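PDB 5IUV: aldehyde dehydrogenase family protein from Pseudomonas syringae pv. tomato, which is an NAD+-binding indole-3-acetaldehyde dehydrogenase that probably oxidises its aldehyde to the auxin indole-3-acetic acid. Local coordinates for residues Trp167-Met172 with Ile294-Gly299; Leu107-Pro112 with Gln298-Thr303; Leu103-Asp108 with Ser114-Val119; Ser193-Leu198 with Asp346-Asn351. One frame throughout, in Å; residues are numbered along the deposited sequence.

Contact 1: Trp167-Met172 with Ile294-Gly299. With NAD (nicotinamide-adenine-dinucleotide), chain C.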
# COMPACT_ATOMS: atom_id res chain seq x y z
N TRP A 167 -19.41 21.98 18.93
CA TRP A 167 -19.09 23.39 19.14
C TRP A 167 -17.70 23.66 19.72
O TRP A 167 -17.30 24.81 19.83
CB TRP A 167 -20.15 24.02 20.07
CG TRP A 167 -20.35 23.24 21.34
CD1 TRP A 167 -21.35 22.35 21.60
CD2 TRP A 167 -19.52 23.26 22.51
NE1 TRP A 167 -21.21 21.83 22.87
CE2 TRP A 167 -20.09 22.37 23.44
CE3 TRP A 167 -18.36 23.95 22.86
CZ2 TRP A 167 -19.53 22.15 24.70
CZ3 TRP A 167 -17.80 23.73 24.10
CH2 TRP A 167 -18.39 22.84 25.01
N ASN A 168 -16.95 22.62 20.09
CA ASN A 168 -15.71 22.87 20.84
C ASN A 168 -14.54 23.25 19.93
O ASN A 168 -13.67 24.02 20.34
CB ASN A 168 -15.34 21.67 21.71
CG ASN A 168 -14.99 20.43 20.90
OD1 ASN A 168 -15.61 20.15 19.87
ND2 ASN A 168 -13.99 19.69 21.36
N PHE A 169 -14.52 22.71 18.71
CA PHE A 169 -13.62 23.18 17.66
C PHE A 169 -14.42 23.33 16.37
O PHE A 169 -14.26 22.52 15.45
CB PHE A 169 -12.46 22.21 17.42
CG PHE A 169 -11.53 22.05 18.59
CD1 PHE A 169 -10.45 22.90 18.75
CD2 PHE A 169 -11.70 21.02 19.49
CE1 PHE A 169 -9.58 22.75 19.82
CE2 PHE A 169 -10.83 20.85 20.56
CZ PHE A 169 -9.77 21.72 20.72
N PRO A 170 -15.28 24.37 16.28
CA PRO A 170 -16.29 24.45 15.21
C PRO A 170 -15.70 24.38 13.81
O PRO A 170 -16.10 23.52 13.02
CB PRO A 170 -16.94 25.83 15.45
CG PRO A 170 -16.68 26.13 16.88
CD PRO A 170 -15.35 25.52 17.20
N LEU A 171 -14.76 25.26 13.49
CA LEU A 171 -14.20 25.27 12.15
C LEU A 171 -13.29 24.06 11.91
O LEU A 171 -13.35 23.42 10.86
CB LEU A 171 -13.43 26.56 11.88
CG LEU A 171 -12.79 26.64 10.48
CD1 LEU A 171 -13.85 26.50 9.40
CD2 LEU A 171 -12.03 27.93 10.30
N MET A 172 -12.44 23.75 12.88
CA MET A 172 -11.48 22.67 12.69
C MET A 172 -12.18 21.32 12.49
O MET A 172 -11.81 20.57 11.59
CB MET A 172 -10.50 22.57 13.85
CG MET A 172 -9.31 21.68 13.50
SD MET A 172 -8.15 21.38 14.86
CE MET A 172 -8.07 22.99 15.62
N ILE A 294 -5.62 19.14 30.43
CA ILE A 294 -6.95 19.31 31.01
C ILE A 294 -7.42 20.77 30.94
O ILE A 294 -8.62 21.04 30.98
CB ILE A 294 -6.98 18.81 32.48
CG1 ILE A 294 -8.43 18.67 32.97
CG2 ILE A 294 -6.17 19.71 33.39
CD1 ILE A 294 -9.27 17.73 32.13
N ALA A 295 -6.49 21.71 30.82
CA ALA A 295 -6.88 23.13 30.83
C ALA A 295 -7.01 23.73 29.43
O ALA A 295 -7.71 24.73 29.26
CB ALA A 295 -5.88 23.94 31.65
N PHE A 296 -6.35 23.14 28.44
CA PHE A 296 -6.41 23.70 27.09
C PHE A 296 -7.84 23.66 26.58
O PHE A 296 -8.54 22.65 26.73
CB PHE A 296 -5.50 22.95 26.12
CG PHE A 296 -5.56 23.49 24.71
CD1 PHE A 296 -5.00 24.73 24.40
CD2 PHE A 296 -6.19 22.78 23.70
CE1 PHE A 296 -5.07 25.23 23.10
CE2 PHE A 296 -6.26 23.28 22.41
CZ PHE A 296 -5.70 24.51 22.11
N ASN A 297 -8.26 24.76 25.97
CA ASN A 297 -9.64 24.94 25.50
C ASN A 297 -10.67 24.62 26.58
O ASN A 297 -11.67 23.96 26.30
CB ASN A 297 -9.91 24.07 24.27
CG ASN A 297 -11.08 24.60 23.45
OD1 ASN A 297 -11.20 25.81 23.24
ND2 ASN A 297 -11.96 23.70 23.00
N GLN A 298 -10.40 25.07 27.80
CA GLN A 298 -11.34 24.96 28.92
C GLN A 298 -11.70 23.52 29.25
O GLN A 298 -12.74 23.26 29.87
CB GLN A 298 -12.62 25.76 28.62
CG GLN A 298 -12.39 27.26 28.36
CD GLN A 298 -11.85 27.54 26.96
OE1 GLN A 298 -10.84 28.24 26.80
NE2 GLN A 298 -12.51 27.00 25.94
N GLY A 299 -10.86 22.57 28.84
CA GLY A 299 -11.13 21.17 29.07
C GLY A 299 -12.22 20.63 28.15
O GLY A 299 -12.67 19.50 28.30
PA NAD C . -23.93 16.67 20.90
O1A NAD C . -23.94 15.19 20.84
O2A NAD C . -24.96 17.25 21.85
O5B NAD C . -24.16 17.28 19.46
C5B NAD C . -23.19 17.27 18.39
C4B NAD C . -23.91 17.73 17.14
O4B NAD C . -25.05 16.86 16.91
C3B NAD C . -24.46 19.16 17.13
O3B NAD C . -24.34 19.73 15.83
C2B NAD C . -25.93 18.96 17.50
O2B NAD C . -26.76 20.02 17.03
C1B NAD C . -26.23 17.63 16.81
N9A NAD C . -27.34 16.85 17.33
C8A NAD C . -27.87 16.88 18.60
N7A NAD C . -28.93 16.13 18.75
C5A NAD C . -29.10 15.54 17.50
C6A NAD C . -30.03 14.60 17.02
N6A NAD C . -31.04 14.11 17.74
N1A NAD C . -29.89 14.18 15.74
C2A NAD C . -28.90 14.70 14.99
N3A NAD C . -27.98 15.60 15.34
C4A NAD C . -28.13 15.98 16.62
O3 NAD C . -22.48 17.17 21.36
PN NAD C . -21.85 18.62 21.67
O1N NAD C . -22.35 19.01 23.01
O2N NAD C . -22.09 19.51 20.52
O5D NAD C . -20.28 18.31 21.69
C5D NAD C . -19.61 17.76 22.85
C4D NAD C . -19.34 16.30 22.58
O4D NAD C . -18.51 16.18 21.41
C3D NAD C . -18.57 15.58 23.68
O3D NAD C . -19.18 14.32 23.96
C2D NAD C . -17.18 15.43 23.06
O2D NAD C . -16.41 14.32 23.51
C1D NAD C . -17.51 15.22 21.56
N1N NAD C . -16.31 15.57 20.69
C2N NAD C . -15.71 14.47 20.03
C3N NAD C . -14.65 14.68 19.17
C7N NAD C . -13.92 13.55 18.49
O7N NAD C . -14.14 12.37 18.84
N7N NAD C . -12.99 13.87 17.62
C4N NAD C . -14.18 15.99 18.99
C5N NAD C . -14.77 17.05 19.67
C6N NAD C . -15.84 16.82 20.52
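With chi1 at -158°, Asn297 carries its CG opposite the backbone N and swings its carboxamide across to Asn168 and Phe169; Phe169 has its ring on the backbone N side of its own residue (chi1 -64°), with CZ reaching toward the amide. Asn297 ND2 donates to Asn168 O over 3.2 Å, with an N-H...O angle of 143°, arriving from above the carbonyl plane rather than on a lone pair. The same nitrogen also gives to Glu300 O, so ND2 has two acceptors, and Asn168 O takes a second bond from Lys111 NZ. ND2 also lies 3.7 Å from Phe169 CZ, over one face of the ring and offset toward its rim. Phe296 CE2 meets Phe169 at the ring edge, 4.2 Å from CZ. Phe169 occupies the N-cap position of helix 170-183, and the turn before it is one of the parts of the aldehyde dehydrogenase fold that line the NAD site. Asn168 OD1 rests 3.2 Å from C5N of the nicotinamide, while its ND2 is anchored to Glu300 O; this residue contacts indole-3-acetate, and in relatives the equivalent asparagine contributes to the oxyanion hole. Before it in the chain, Trp167 NE1 makes a weak 3.0 Å hydrogen bond to phosphate oxygen O1N of the cofactor, meeting it near the plane of the indole.

Contact 2: Leu107-Pro112 with Gln298-Thr303. With NAD (nicotinamide-adenine-dinucleotide), chain C.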
# COMPACT_ATOMS: atom_id res chain seq x y z
N LEU A 107 -15.85 34.73 19.60
CA LEU A 107 -17.11 35.34 20.00
C LEU A 107 -18.23 34.30 20.11
O LEU A 107 -19.07 34.38 21.01
CB LEU A 107 -17.52 36.43 19.01
CG LEU A 107 -16.61 37.67 18.98
CD1 LEU A 107 -17.01 38.59 17.84
CD2 LEU A 107 -16.68 38.39 20.33
N ASP A 108 -18.23 33.32 19.22
CA ASP A 108 -19.31 32.35 19.13
C ASP A 108 -19.32 31.39 20.32
O ASP A 108 -20.37 31.14 20.92
CB ASP A 108 -19.20 31.57 17.82
CG ASP A 108 -20.52 31.01 17.35
OD1 ASP A 108 -21.53 31.09 18.10
OD2 ASP A 108 -20.54 30.48 16.22
N MET A 109 -18.17 30.83 20.66
CA MET A 109 -18.15 29.79 21.69
C MET A 109 -17.11 29.99 22.79
O MET A 109 -16.95 29.13 23.65
CB MET A 109 -17.98 28.41 21.03
CG MET A 109 -16.84 28.32 20.01
SD MET A 109 -15.23 28.29 20.79
CE MET A 109 -15.37 26.84 21.85
N GLY A 110 -16.40 31.11 22.76
CA GLY A 110 -15.66 31.56 23.93
C GLY A 110 -14.20 31.19 24.10
O GLY A 110 -13.61 31.54 25.12
N LYS A 111 -13.58 30.50 23.14
CA LYS A 111 -12.18 30.12 23.32
C LYS A 111 -11.27 31.34 23.11
O LYS A 111 -11.65 32.29 22.44
CB LYS A 111 -11.81 28.96 22.38
CG LYS A 111 -11.59 29.35 20.94
CD LYS A 111 -11.03 28.18 20.16
CE LYS A 111 -11.95 26.97 20.25
NZ LYS A 111 -11.27 25.73 19.82
N PRO A 112 -10.07 31.32 23.72
CA PRO A 112 -9.17 32.48 23.63
C PRO A 112 -8.81 32.82 22.18
O PRO A 112 -8.60 31.90 21.38
CB PRO A 112 -7.93 32.03 24.41
CG PRO A 112 -8.44 30.99 25.35
CD PRO A 112 -9.50 30.26 24.57
N GLN A 298 -10.40 25.07 27.80
CA GLN A 298 -11.34 24.96 28.92
C GLN A 298 -11.70 23.52 29.25
O GLN A 298 -12.74 23.26 29.87
CB GLN A 298 -12.62 25.76 28.62
CG GLN A 298 -12.39 27.26 28.36
CD GLN A 298 -11.85 27.54 26.96
OE1 GLN A 298 -10.84 28.24 26.80
NE2 GLN A 298 -12.51 27.00 25.94
N GLY A 299 -10.86 22.57 28.84
CA GLY A 299 -11.13 21.17 29.07
C GLY A 299 -12.22 20.63 28.15
O GLY A 299 -12.67 19.50 28.30
N GLU A 300 -12.63 21.47 27.20
CA GLU A 300 -13.67 21.10 26.25
C GLU A 300 -13.01 20.44 25.06
O GLU A 300 -13.06 20.94 23.93
CB GLU A 300 -14.49 22.33 25.85
CG GLU A 300 -15.14 23.02 27.04
CD GLU A 300 -15.70 24.39 26.72
OE1 GLU A 300 -15.06 25.13 25.94
OE2 GLU A 300 -16.79 24.73 27.25
N VAL A 301 -12.36 19.31 25.33
CA VAL A 301 -11.60 18.57 24.34
C VAL A 301 -11.93 17.10 24.50
O VAL A 301 -11.91 16.57 25.62
CB VAL A 301 -10.07 18.80 24.50
CG1 VAL A 301 -9.29 18.03 23.44
CG2 VAL A 301 -9.74 20.30 24.44
N CYS A 302 -12.25 16.44 23.40
CA CYS A 302 -12.62 15.03 23.44
C CYS A 302 -11.51 14.17 24.04
O CYS A 302 -11.77 13.24 24.82
CB CYS A 302 -12.94 14.54 22.04
SG CYS A 302 -11.60 14.72 20.83
N THR A 303 -10.27 14.50 23.69
CA THR A 303 -9.11 13.79 24.21
C THR A 303 -8.46 14.45 25.43
O THR A 303 -7.28 14.23 25.68
CB THR A 303 -8.03 13.64 23.14
OG1 THR A 303 -7.72 14.93 22.60
CG2 THR A 303 -8.52 12.74 22.04
PA NAD C . -23.93 16.67 20.90
O1A NAD C . -23.94 15.19 20.84
O2A NAD C . -24.96 17.25 21.85
O5B NAD C . -24.16 17.28 19.46
C5B NAD C . -23.19 17.27 18.39
C4B NAD C . -23.91 17.73 17.14
O4B NAD C . -25.05 16.86 16.91
C3B NAD C . -24.46 19.16 17.13
O3B NAD C . -24.34 19.73 15.83
C2B NAD C . -25.93 18.96 17.50
O2B NAD C . -26.76 20.02 17.03
C1B NAD C . -26.23 17.63 16.81
N9A NAD C . -27.34 16.85 17.33
C8A NAD C . -27.87 16.88 18.60
N7A NAD C . -28.93 16.13 18.75
C5A NAD C . -29.10 15.54 17.50
C6A NAD C . -30.03 14.60 17.02
N6A NAD C . -31.04 14.11 17.74
N1A NAD C . -29.89 14.18 15.74
C2A NAD C . -28.90 14.70 14.99
N3A NAD C . -27.98 15.60 15.34
C4A NAD C . -28.13 15.98 16.62
O3 NAD C . -22.48 17.17 21.36
PN NAD C . -21.85 18.62 21.67
O1N NAD C . -22.35 19.01 23.01
O2N NAD C . -22.09 19.51 20.52
O5D NAD C . -20.28 18.31 21.69
C5D NAD C . -19.61 17.76 22.85
C4D NAD C . -19.34 16.30 22.58
O4D NAD C . -18.51 16.18 21.41
C3D NAD C . -18.57 15.58 23.68
O3D NAD C . -19.18 14.32 23.96
C2D NAD C . -17.18 15.43 23.06
O2D NAD C . -16.41 14.32 23.51
C1D NAD C . -17.51 15.22 21.56
N1N NAD C . -16.31 15.57 20.69
C2N NAD C . -15.71 14.47 20.03
C3N NAD C . -14.65 14.68 19.17
C7N NAD C . -13.92 13.55 18.49
O7N NAD C . -14.14 12.37 18.84
N7N NAD C . -12.99 13.87 17.62
C4N NAD C . -14.18 15.99 18.99
C5N NAD C . -14.77 17.05 19.67
C6N NAD C . -15.84 16.82 20.52
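Gln298 NE2, lying 4.1 Å from both CA and CB of Lys111, is held by two acceptors of its own loop. The stronger bond runs to Glu300 OE1, 3.2 Å away and nearly straight at 165°, with the acceptor in the plane of the glutamine amide but approached from above the carboxylate plane. The second, to Asn297 OD1, is weak. The other end of the amide is fixed as well: Gln298 OE1 accepts from Gly342 N and sits 3.3 Å from Pro112 CD, touching the proline by its oxygen. A bend at chi2 (77°) folds the glutamine chain so that both ends of the amide find partners in this buried position. No hydrogen bond joins 107-112 directly to 298-303, so the fit rests on packing. Met109 CE comes to 4.4 Å from Glu300 OE1, while Lys111 N makes a weak bond to the thioether SD of the same methionine. The long chain of Lys111 turns off to form a salt bridge with Asp120. Glu300 is secured through its other oxygen, OE2, by Val345 N, and its backbone forms an inverse gamma turn. From this anchored turn the chain runs on to Cys302, whose SG lies 3.4 Å from the nicotinamide carbon C4N of NAD. Such a loop, braced behind a cysteine beside the hydride-accepting carbon, is consistent with the active-site cysteine loop of the aldehyde dehydrogenase family.

Contact 3: Leu103-Asp108 with Ser114-Val119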
# COMPACT_ATOMS: atom_id res chain seq x y z
N LEU A 103 -11.93 35.44 15.07
CA LEU A 103 -12.74 36.31 15.91
C LEU A 103 -14.16 35.75 16.04
O LEU A 103 -14.73 35.74 17.12
CB LEU A 103 -12.74 37.73 15.35
CG LEU A 103 -13.42 38.83 16.17
CD1 LEU A 103 -12.92 38.83 17.62
CD2 LEU A 103 -13.17 40.18 15.53
N LEU A 104 -14.72 35.29 14.92
CA LEU A 104 -16.04 34.67 14.95
C LEU A 104 -16.08 33.48 15.89
O LEU A 104 -17.03 33.31 16.65
CB LEU A 104 -16.46 34.23 13.55
CG LEU A 104 -16.84 35.35 12.57
CD1 LEU A 104 -16.99 34.77 11.17
CD2 LEU A 104 -18.11 36.05 13.00
N GLU A 105 -15.04 32.65 15.84
CA GLU A 105 -14.97 31.46 16.68
C GLU A 105 -14.93 31.82 18.16
O GLU A 105 -15.67 31.27 18.98
CB GLU A 105 -13.74 30.63 16.31
CG GLU A 105 -13.86 29.16 16.63
CD GLU A 105 -14.56 28.39 15.53
OE1 GLU A 105 -15.72 28.74 15.20
OE2 GLU A 105 -13.96 27.43 15.00
N THR A 106 -14.07 32.78 18.48
CA THR A 106 -13.93 33.24 19.86
C THR A 106 -15.23 33.85 20.38
O THR A 106 -15.66 33.53 21.49
CB THR A 106 -12.78 34.25 19.98
OG1 THR A 106 -11.54 33.55 19.91
CG2 THR A 106 -12.85 35.02 21.31
N LEU A 107 -15.85 34.73 19.60
CA LEU A 107 -17.11 35.34 20.00
C LEU A 107 -18.23 34.30 20.11
O LEU A 107 -19.07 34.38 21.01
CB LEU A 107 -17.52 36.43 19.01
CG LEU A 107 -16.61 37.67 18.98
CD1 LEU A 107 -17.01 38.59 17.84
CD2 LEU A 107 -16.68 38.39 20.33
N ASP A 108 -18.23 33.32 19.22
CA ASP A 108 -19.31 32.35 19.13
C ASP A 108 -19.32 31.39 20.32
O ASP A 108 -20.37 31.14 20.92
CB ASP A 108 -19.20 31.57 17.82
CG ASP A 108 -20.52 31.01 17.35
OD1 ASP A 108 -21.53 31.09 18.10
OD2 ASP A 108 -20.54 30.48 16.22
N SER A 114 -6.15 33.93 20.89
CA SER A 114 -4.83 33.43 20.50
C SER A 114 -4.90 31.95 20.12
O SER A 114 -4.15 31.51 19.25
CB SER A 114 -3.82 33.65 21.62
OG SER A 114 -3.43 35.02 21.67
N ASP A 115 -5.79 31.20 20.77
CA ASP A 115 -6.02 29.81 20.37
C ASP A 115 -6.76 29.72 19.04
O ASP A 115 -6.38 28.93 18.17
CB ASP A 115 -6.80 29.05 21.45
CG ASP A 115 -6.01 28.84 22.73
OD1 ASP A 115 -4.79 29.11 22.75
OD2 ASP A 115 -6.61 28.40 23.73
N SER A 116 -7.81 30.51 18.86
CA SER A 116 -8.54 30.54 17.59
C SER A 116 -7.61 30.84 16.42
O SER A 116 -7.66 30.18 15.38
CB SER A 116 -9.66 31.58 17.62
OG SER A 116 -10.65 31.27 18.57
N LEU A 117 -6.77 31.85 16.60
CA LEU A 117 -5.87 32.32 15.56
C LEU A 117 -4.68 31.38 15.35
O LEU A 117 -4.25 31.15 14.22
CB LEU A 117 -5.37 33.73 15.92
CG LEU A 117 -4.74 34.59 14.83
CD1 LEU A 117 -5.76 34.88 13.73
CD2 LEU A 117 -4.19 35.88 15.41
N GLY A 118 -4.17 30.82 16.45
CA GLY A 118 -2.98 29.99 16.40
C GLY A 118 -3.21 28.50 16.21
O GLY A 118 -2.34 27.80 15.70
N VAL A 119 -4.37 28.00 16.62
CA VAL A 119 -4.62 26.57 16.53
C VAL A 119 -5.76 26.24 15.58
O VAL A 119 -5.58 25.46 14.64
CB VAL A 119 -4.91 25.96 17.92
CG1 VAL A 119 -5.25 24.48 17.81
CG2 VAL A 119 -3.72 26.16 18.85
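Thr106 and Ser116 bring their hydroxyls together where helices 98-109 and 113-134 come close, and nearly all the contact is gathered there. Ser116 OG donates to Thr106 OG1 over 2.8 Å. Both oxygens stand beside their own backbone N, opposite the carbonyl carbon (chi1 -75° in Thr106, -64° in Ser116), which turns the two hydroxyls into the gap between the helices. The serine oxygen also lies 3.9 Å from Glu105 CB, and CG of Lys111, from the connecting loop, packs against it. Glu105 points its CB at the neighbouring helix, but the chain bends at chi2 and carries the carboxylate off to Leu171 N and Thr199 OG1, a link to helices 170-183 and 198-210. By contrast, the rest of 114-119 holds back from 103-108 on a looser side where Gly118 is exposed. A wider pi-type turn at 116-119 interrupts the regular winding there. Small side chains at the meeting point let successive helices approach to 6.4 Å between the CA atoms of Thr106 and Ser116. Thr106 OG1 accepts from the serine and bonds in turn to Lys111 O at 2.8 Å, the carbonyl serving as acceptor; this buried chain of hydroxyls ties both helices to the loop between them and probably strengthens each bond through mutual polarisation.

Contact 4: Ser193-Leu198 with Asp346-Asn351. With NAD (nicotinamide-adenine-dinucleotide), chain C.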
# COMPACT_ATOMS: atom_id res chain seq x y z
N SER A 193 -23.07 22.95 15.01
CA SER A 193 -23.75 23.04 16.29
C SER A 193 -24.53 24.34 16.41
O SER A 193 -24.06 25.40 15.99
CB SER A 193 -22.74 22.92 17.43
OG SER A 193 -23.35 23.23 18.67
N GLU A 194 -25.71 24.27 17.00
CA GLU A 194 -26.48 25.47 17.28
C GLU A 194 -25.74 26.38 18.27
O GLU A 194 -26.07 27.56 18.38
CB GLU A 194 -27.87 25.12 17.82
CG GLU A 194 -27.87 24.47 19.19
CD GLU A 194 -27.75 22.95 19.16
OE1 GLU A 194 -27.37 22.37 18.12
OE2 GLU A 194 -28.05 22.32 20.20
N LYS A 195 -24.75 25.84 18.97
CA LYS A 195 -23.96 26.66 19.89
C LYS A 195 -22.80 27.36 19.21
O LYS A 195 -22.13 28.19 19.82
CB LYS A 195 -23.43 25.80 21.04
CG LYS A 195 -24.51 25.19 21.96
CD LYS A 195 -23.91 24.03 22.76
CE LYS A 195 -24.56 23.83 24.12
NZ LYS A 195 -26.02 23.59 24.03
N SER A 196 -22.54 27.03 17.95
CA SER A 196 -21.42 27.62 17.23
C SER A 196 -21.60 27.59 15.72
O SER A 196 -20.81 26.97 15.01
CB SER A 196 -20.12 26.90 17.61
OG SER A 196 -20.18 25.54 17.22
N PRO A 197 -22.63 28.28 15.20
CA PRO A 197 -22.94 28.18 13.77
C PRO A 197 -22.10 29.08 12.89
O PRO A 197 -22.05 28.87 11.69
CB PRO A 197 -24.41 28.62 13.71
CG PRO A 197 -24.52 29.61 14.81
CD PRO A 197 -23.61 29.12 15.92
N LEU A 198 -21.45 30.09 13.47
CA LEU A 198 -21.00 31.23 12.68
C LEU A 198 -19.90 30.95 11.66
O LEU A 198 -20.00 31.39 10.51
CB LEU A 198 -20.56 32.36 13.61
CG LEU A 198 -21.67 32.95 14.49
CD1 LEU A 198 -21.18 34.17 15.25
CD2 LEU A 198 -22.91 33.28 13.65
N ASP A 346 -21.48 27.96 27.25
CA ASP A 346 -22.72 28.59 27.71
C ASP A 346 -23.06 28.22 29.16
O ASP A 346 -22.35 27.44 29.79
CB ASP A 346 -23.90 28.24 26.79
CG ASP A 346 -24.18 26.74 26.71
OD1 ASP A 346 -23.70 25.96 27.55
OD2 ASP A 346 -24.93 26.34 25.78
N THR A 347 -24.17 28.77 29.65
CA THR A 347 -24.61 28.55 31.03
C THR A 347 -24.93 27.08 31.29
O THR A 347 -24.63 26.55 32.36
CB THR A 347 -25.85 29.41 31.35
OG1 THR A 347 -25.52 30.80 31.21
CG2 THR A 347 -26.32 29.16 32.77
N GLN A 348 -25.53 26.43 30.30
CA GLN A 348 -25.88 25.02 30.38
C GLN A 348 -24.65 24.15 30.61
O GLN A 348 -24.64 23.28 31.49
CB GLN A 348 -26.60 24.58 29.09
CG GLN A 348 -26.96 23.11 29.03
CD GLN A 348 -28.34 22.88 28.45
OE1 GLN A 348 -29.34 23.26 29.05
NE2 GLN A 348 -28.40 22.27 27.27
N GLN A 349 -23.60 24.40 29.83
CA GLN A 349 -22.36 23.66 29.96
C GLN A 349 -21.71 23.92 31.32
O GLN A 349 -21.26 22.99 31.99
CB GLN A 349 -21.39 24.03 28.84
CG GLN A 349 -20.10 23.23 28.86
CD GLN A 349 -20.34 21.74 28.69
OE1 GLN A 349 -21.16 21.33 27.87
NE2 GLN A 349 -19.65 20.94 29.48
N MET A 350 -21.67 25.19 31.71
CA MET A 350 -21.06 25.57 32.98
C MET A 350 -21.75 24.91 34.16
O MET A 350 -21.09 24.50 35.12
CB MET A 350 -21.09 27.09 33.15
CG MET A 350 -20.36 27.57 34.40
SD MET A 350 -20.72 29.29 34.78
CE MET A 350 -22.45 29.17 35.23
N ASN A 351 -23.07 24.80 34.10
CA ASN A 351 -23.82 24.19 35.18
C ASN A 351 -23.58 22.68 35.25
O ASN A 351 -23.58 22.10 36.34
CB ASN A 351 -25.31 24.51 35.05
CG ASN A 351 -25.63 25.91 35.53
OD1 ASN A 351 -24.84 26.53 36.24
ND2 ASN A 351 -26.81 26.42 35.15
PA NAD C . -23.93 16.67 20.90
O1A NAD C . -23.94 15.19 20.84
O2A NAD C . -24.96 17.25 21.85
O5B NAD C . -24.16 17.28 19.46
C5B NAD C . -23.19 17.27 18.39
C4B NAD C . -23.91 17.73 17.14
O4B NAD C . -25.05 16.86 16.91
C3B NAD C . -24.46 19.16 17.13
O3B NAD C . -24.34 19.73 15.83
C2B NAD C . -25.93 18.96 17.50
O2B NAD C . -26.76 20.02 17.03
C1B NAD C . -26.23 17.63 16.81
N9A NAD C . -27.34 16.85 17.33
C8A NAD C . -27.87 16.88 18.60
N7A NAD C . -28.93 16.13 18.75
C5A NAD C . -29.10 15.54 17.50
C6A NAD C . -30.03 14.60 17.02
N6A NAD C . -31.04 14.11 17.74
N1A NAD C . -29.89 14.18 15.74
C2A NAD C . -28.90 14.70 14.99
N3A NAD C . -27.98 15.60 15.34
C4A NAD C . -28.13 15.98 16.62
O3 NAD C . -22.48 17.17 21.36
PN NAD C . -21.85 18.62 21.67
O1N NAD C . -22.35 19.01 23.01
O2N NAD C . -22.09 19.51 20.52
O5D NAD C . -20.28 18.31 21.69
C5D NAD C . -19.61 17.76 22.85
C4D NAD C . -19.34 16.30 22.58
O4D NAD C . -18.51 16.18 21.41
C3D NAD C . -18.57 15.58 23.68
O3D NAD C . -19.18 14.32 23.96
C2D NAD C . -17.18 15.43 23.06
O2D NAD C . -16.41 14.32 23.51
C1D NAD C . -17.51 15.22 21.56
N1N NAD C . -16.31 15.57 20.69
C2N NAD C . -15.71 14.47 20.03
C3N NAD C . -14.65 14.68 19.17
C7N NAD C . -13.92 13.55 18.49
O7N NAD C . -14.14 12.37 18.84
N7N NAD C . -12.99 13.87 17.62
C4N NAD C . -14.18 15.99 18.99
C5N NAD C . -14.77 17.05 19.67
C6N NAD C . -15.84 16.82 20.52
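Electrostatics carry this surface contact: Lys195 and Asp346 cross at about a right angle and form a salt bridge, with NZ 3.4 Å from Asp346 OD2, though no hydrogen bond joins the two segments. The lysine chain bends at chi4 beside the carboxylate; CE is modelled very close to OD2, which makes the exact placement of the lysine end doubtful. Gln348 adds a looser touch at the margin, its NE2 4.2 Å from Lys195 NZ.

Hydrogen bonds hold each partner in place from its own side. Asp346 is the N-cap of helix 347-362: its OD1 accepts from Gln349 N at 2.8 Å, met nearly along the C-O direction, which leaves OD2 to face the lysine. The two carboxylate oxygens thus have separate tasks, and the positive helix end would probably help to stabilise the negative charge. On the other segment, Ser193 OG takes the backbone N of Lys195 at 3.0 Å, an ST turn inside a type I turn from Ser193 to Ser196.

Ligand contact comes from the residue before the lysine. Glu194 OE1 receives a 2.7 Å bond from the adenine-ribose hydroxyl O2B of NAD, as in NAD-preferring relatives, where a glutamate reads this hydroxyl.

Segment 193-198 follows strand 187-191, which pairs in parallel with 149-164 and 217-219, and leads into helix 198-210; Trp167 packs against Lys195, and the salt bridge joins this loop to the start of helix 347-362.

How the contacts relate
Contacts 1 and 2 have centres about 3 Å apart and share Gln298 and Gly299, so a single loop after helix 283-295 meets both segments 167-172 and 107-112. Contact 3 lies about 10 Å from each of them and shares helix 98-109 with contact 2, while contact 4 is about 10 Å from contact 2 and 12 Å from contact 1. Along the chain contact 3 closes first, and contact 4 alternates with both 1 and 2. Asp108 OD2 bonds Leu198 N and Glu105 OE2 bonds Leu171 N, connecting helix 98-109 to two helix starts. Contacts 1, 2 and 4 include residues that touch NAD; contact 3 lies behind them, linked through Glu105 and Asp108.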